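Flavodoxin (Bacteroides uniformis, PDB 4J8P) binds flavin mononucleotide in a flavodoxin-like fold and probably serves as an electron-transfer flavoprotein. Local coordinates at residues T33-Q38 / N99-S104. Numbering follows the deposited sequence.
Sequences TFYEIQ and NTFIES. With SO4 (sulfate ion), chain K.
Phe101, near the C-terminal end of helix 96-102, reaches across to Tyr35 of the edge strand 33-36 and to Ile37 of the same segment, and joins the helix to the five-stranded parallel sheet it covers. Just before it in the chain, Thr100 turns its hydroxyl to the carbonyl of Pro68, which ties the helix to a neighbouring loop. With CG anti to the backbone N (chi1 175°), the Phe101 ring extends from the helix toward segment 33-38 and presents one face to CD1 of Ile37, the two side chains crossing at about a right angle. This CD1 sits 3.9 Å from the centroid of the Phe101 ring, 18° off the normal, a CH-pi contact displaced toward the CG side, where CD1 is 3.7 Å from Phe101 CG. Farther out along the ring, CE1 of Phe101 meets CE2 of Tyr35 obliquely at 3.8 Å, the two side chains running past each other in opposite directions. Tyr35 also has a polar partner: its OH donates to O4 of a sulfate ion, probably from the crystallisation liquor, at 2.6 Å, and this oxygen lies at the ring edge, near its plane. An alanine in place of Phe101 would probably leave Ile37 CD1 without its aromatic face and open a gap beside the Tyr35 ring. Ser104 then turns back on the helix, its OG bonding to Thr100 O at 2.7 Å from above the carbonyl plane. The contact between the segments therefore rests on dispersion and CH-pi attraction, with polar bonding left to its margins.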
ATOM      1  N   THR A  33      -5.417  -9.093  -9.841  1.00 22.33           N
ATOM      2  CA  THR A  33      -6.512  -8.132  -9.939  1.00 22.28           C
ATOM      3  C   THR A  33      -5.974  -6.788  -9.472  1.00 25.29           C
ATOM      4  O   THR A  33      -5.407  -6.704  -8.378  1.00 23.87           O
ATOM      5  CB  THR A  33      -7.694  -8.575  -9.101  1.00 26.83           C
ATOM      6  OG1 THR A  33      -8.203  -9.798  -9.630  1.00 28.48           O
ATOM      7  CG2 THR A  33      -8.809  -7.518  -9.068  1.00 28.84           C
ATOM      8  N   PHE A  34      -6.122  -5.753 -10.312  1.00 24.02           N
ATOM      9  CA  PHE A  34      -5.656  -4.383 -10.020  1.00 22.14           C
ATOM     10  C   PHE A  34      -6.736  -3.697  -9.207  1.00 26.51           C
ATOM     11  O   PHE A  34      -7.888  -3.601  -9.651  1.00 25.88           O
ATOM     12  CB  PHE A  34      -5.327  -3.654 -11.333  1.00 24.42           C
ATOM     13  CG  PHE A  34      -4.767  -2.255 -11.226  1.00 23.50           C
ATOM     14  CD1 PHE A  34      -3.445  -2.043 -10.832  1.00 26.62           C
ATOM     15  CD2 PHE A  34      -5.485  -1.170 -11.702  1.00 25.01           C
ATOM     16  CE1 PHE A  34      -2.902  -0.749 -10.827  1.00 26.15           C
ATOM     17  CE2 PHE A  34      -4.948   0.121 -11.676  1.00 26.80           C
ATOM     18  CZ  PHE A  34      -3.654   0.317 -11.266  1.00 24.20           C
ATOM     19  N   TYR A  35      -6.384  -3.252  -7.988  1.00 22.43           N
ATOM     20  CA  TYR A  35      -7.379  -2.705  -7.079  1.00 21.65           C
ATOM     21  C   TYR A  35      -6.876  -1.429  -6.427  1.00 23.05           C
ATOM     22  O   TYR A  35      -5.831  -1.461  -5.789  1.00 21.08           O
ATOM     23  CB  TYR A  35      -7.729  -3.743  -5.989  1.00 23.15           C
ATOM     24  CG  TYR A  35      -8.677  -3.197  -4.949  1.00 23.46           C
ATOM     25  CD1 TYR A  35     -10.045  -3.128  -5.194  1.00 26.22           C
ATOM     26  CD2 TYR A  35      -8.198  -2.640  -3.761  1.00 24.05           C
ATOM     27  CE1 TYR A  35     -10.916  -2.543  -4.283  1.00 26.66           C
ATOM     28  CE2 TYR A  35      -9.058  -2.039  -2.850  1.00 25.07           C
ATOM     29  CZ  TYR A  35     -10.417  -1.999  -3.107  1.00 29.77           C
ATOM     30  OH  TYR A  35     -11.271  -1.405  -2.218  1.00 32.83           O
ATOM     31  N   GLU A  36      -7.654  -0.341  -6.509  1.00 20.19           N
ATOM     32  CA  GLU A  36      -7.221   0.891  -5.864  1.00 19.10           C
ATOM     33  C   GLU A  36      -7.871   1.071  -4.500  1.00 20.45           C
ATOM     34  O   GLU A  36      -9.095   1.004  -4.377  1.00 22.18           O
ATOM     35  CB  GLU A  36      -7.552   2.089  -6.770  1.00 19.67           C
ATOM     36  CG  GLU A  36      -7.034   3.409  -6.207  1.00 18.70           C
ATOM     37  CD  GLU A  36      -7.242   4.621  -7.093  1.00 29.74           C
ATOM     38  OE1 GLU A  36      -8.061   4.559  -8.045  1.00 27.38           O
ATOM     39  OE2 GLU A  36      -6.637   5.665  -6.779  1.00 22.11           O
ATOM     40  N   ILE A  37      -7.041   1.367  -3.482  1.00 16.45           N
ATOM     41  CA  ILE A  37      -7.457   1.731  -2.144  1.00 16.68           C
ATOM     42  C   ILE A  37      -7.838   3.167  -2.225  1.00 21.51           C
ATOM     43  O   ILE A  37      -6.991   4.041  -2.493  1.00 19.47           O
ATOM     44  CB  ILE A  37      -6.336   1.487  -1.113  1.00 17.38           C
ATOM     45  CG1 ILE A  37      -5.924   0.011  -1.094  1.00 17.18           C
ATOM     46  CG2 ILE A  37      -6.778   2.003   0.301  1.00 18.27           C
ATOM     47  CD1 ILE A  37      -4.596  -0.225  -0.328  1.00 16.68           C
ATOM     48  N   GLN A  38      -9.139   3.406  -2.073  1.00 21.80           N
ATOM     49  CA  GLN A  38      -9.763   4.707  -2.298  1.00 22.52           C
ATOM     50  C   GLN A  38     -10.109   5.449  -1.006  1.00 26.46           C
ATOM     51  O   GLN A  38     -10.959   4.969  -0.260  1.00 23.49           O
ATOM     52  CB  GLN A  38     -11.083   4.483  -3.064  1.00 23.76           C
ATOM     53  CG  GLN A  38     -10.971   3.703  -4.377  1.00 38.54           C
ATOM     54  CD  GLN A  38     -10.552   4.570  -5.539  1.00 44.25           C
ATOM     55  OE1 GLN A  38     -10.532   5.804  -5.480  1.00 36.30           O
ATOM     56  NE2 GLN A  38     -10.274   3.932  -6.651  1.00 37.44           N
ATOM     57  N   ASN A  99      -3.484   1.395   6.949  1.00 15.98           N
ATOM     58  CA  ASN A  99      -3.988   0.790   8.186  1.00 16.35           C
ATOM     59  C   ASN A  99      -5.519   0.633   8.090  1.00 17.81           C
ATOM     60  O   ASN A  99      -6.058  -0.407   8.478  1.00 18.64           O
ATOM     61  CB  ASN A  99      -3.609   1.627   9.392  1.00 17.13           C
ATOM     62  CG  ASN A  99      -2.108   1.768   9.527  1.00 18.68           C
ATOM     63  OD1 ASN A  99      -1.548   2.757   9.075  1.00 19.87           O
ATOM     64  ND2 ASN A  99      -1.467   0.794  10.170  1.00 18.15           N
ATOM     65  N   THR A 100      -6.226   1.659   7.557  1.00 16.72           N
ATOM     66  CA  THR A 100      -7.680   1.498   7.435  1.00 16.25           C
ATOM     67  C   THR A 100      -8.010   0.289   6.564  1.00 18.37           C
ATOM     68  O   THR A 100      -8.879  -0.507   6.924  1.00 19.47           O
ATOM     69  CB  THR A 100      -8.302   2.756   6.815  1.00 16.79           C
ATOM     70  OG1 THR A 100      -7.852   3.890   7.544  1.00 18.87           O
ATOM     71  CG2 THR A 100      -9.856   2.705   6.861  1.00 19.22           C
ATOM     72  N   PHE A 101      -7.303   0.156   5.427  1.00 15.49           N
ATOM     73  CA  PHE A 101      -7.529  -0.938   4.498  1.00 15.52           C
ATOM     74  C   PHE A 101      -7.312  -2.302   5.189  1.00 17.64           C
ATOM     75  O   PHE A 101      -8.187  -3.166   5.119  1.00 18.26           O
ATOM     76  CB  PHE A 101      -6.602  -0.759   3.287  1.00 16.36           C
ATOM     77  CG  PHE A 101      -6.638  -1.883   2.303  1.00 17.27           C
ATOM     78  CD1 PHE A 101      -7.756  -2.087   1.488  1.00 19.51           C
ATOM     79  CD2 PHE A 101      -5.584  -2.782   2.215  1.00 18.40           C
ATOM     80  CE1 PHE A 101      -7.796  -3.158   0.578  1.00 19.50           C
ATOM     81  CE2 PHE A 101      -5.616  -3.836   1.285  1.00 20.27           C
ATOM     82  CZ  PHE A 101      -6.712  -4.010   0.474  1.00 19.20           C
ATOM     83  N   ILE A 102      -6.160  -2.495   5.837  1.00 15.60           N
ATOM     84  CA  ILE A 102      -5.851  -3.784   6.492  1.00 16.30           C
ATOM     85  C   ILE A 102      -6.893  -4.090   7.583  1.00 18.86           C
ATOM     86  O   ILE A 102      -7.274  -5.238   7.781  1.00 19.53           O
ATOM     87  CB  ILE A 102      -4.404  -3.756   7.051  1.00 18.28           C
ATOM     88  CG1 ILE A 102      -3.419  -3.688   5.872  1.00 18.25           C
ATOM     89  CG2 ILE A 102      -4.108  -4.947   7.995  1.00 19.70           C
ATOM     90  CD1 ILE A 102      -1.939  -3.344   6.312  1.00 18.70           C
ATOM     91  N   GLU A 103      -7.342  -3.044   8.278  1.00 17.38           N
ATOM     92  CA  GLU A 103      -8.310  -3.207   9.367  1.00 17.80           C
ATOM     93  C   GLU A 103      -9.742  -3.322   8.848  1.00 23.70           C
ATOM     94  O   GLU A 103     -10.657  -3.436   9.666  1.00 25.92           O
ATOM     95  CB  GLU A 103      -8.175  -2.053  10.358  1.00 18.53           C
ATOM     96  CG  GLU A 103      -6.847  -2.156  11.098  1.00 19.83           C
ATOM     97  CD  GLU A 103      -6.484  -0.964  11.959  1.00 21.85           C
ATOM     98  OE1 GLU A 103      -7.376  -0.125  12.225  1.00 21.50           O
ATOM     99  OE2 GLU A 103      -5.306  -0.879  12.382  1.00 21.69           O
ATOM    100  N   SER A 104      -9.948  -3.310   7.519  1.00 18.71           N
ATOM    101  CA  SER A 104     -11.315  -3.385   6.966  1.00 18.58           C
ATOM    102  C   SER A 104     -11.620  -4.708   6.239  1.00 22.65           C
ATOM    103  O   SER A 104     -12.705  -4.858   5.659  1.00 23.35           O
ATOM    104  CB  SER A 104     -11.555  -2.208   6.032  1.00 20.87           C
ATOM    105  OG  SER A 104     -11.481  -0.997   6.788  1.00 21.14           O
TER
HETATM  106  S   SO4 K 210     -14.124  -0.658  -4.406  0.50 24.05           S
HETATM  107  O1  SO4 K 210     -15.591  -0.661  -4.332  0.50 22.82           O
HETATM  108  O2  SO4 K 210     -13.684  -1.035  -5.762  0.50 21.24           O
HETATM  109  O3  SO4 K 210     -13.571   0.655  -4.123  0.50 28.26           O
HETATM  110  O4  SO4 K 210     -13.639  -1.570  -3.355  0.50 27.37           O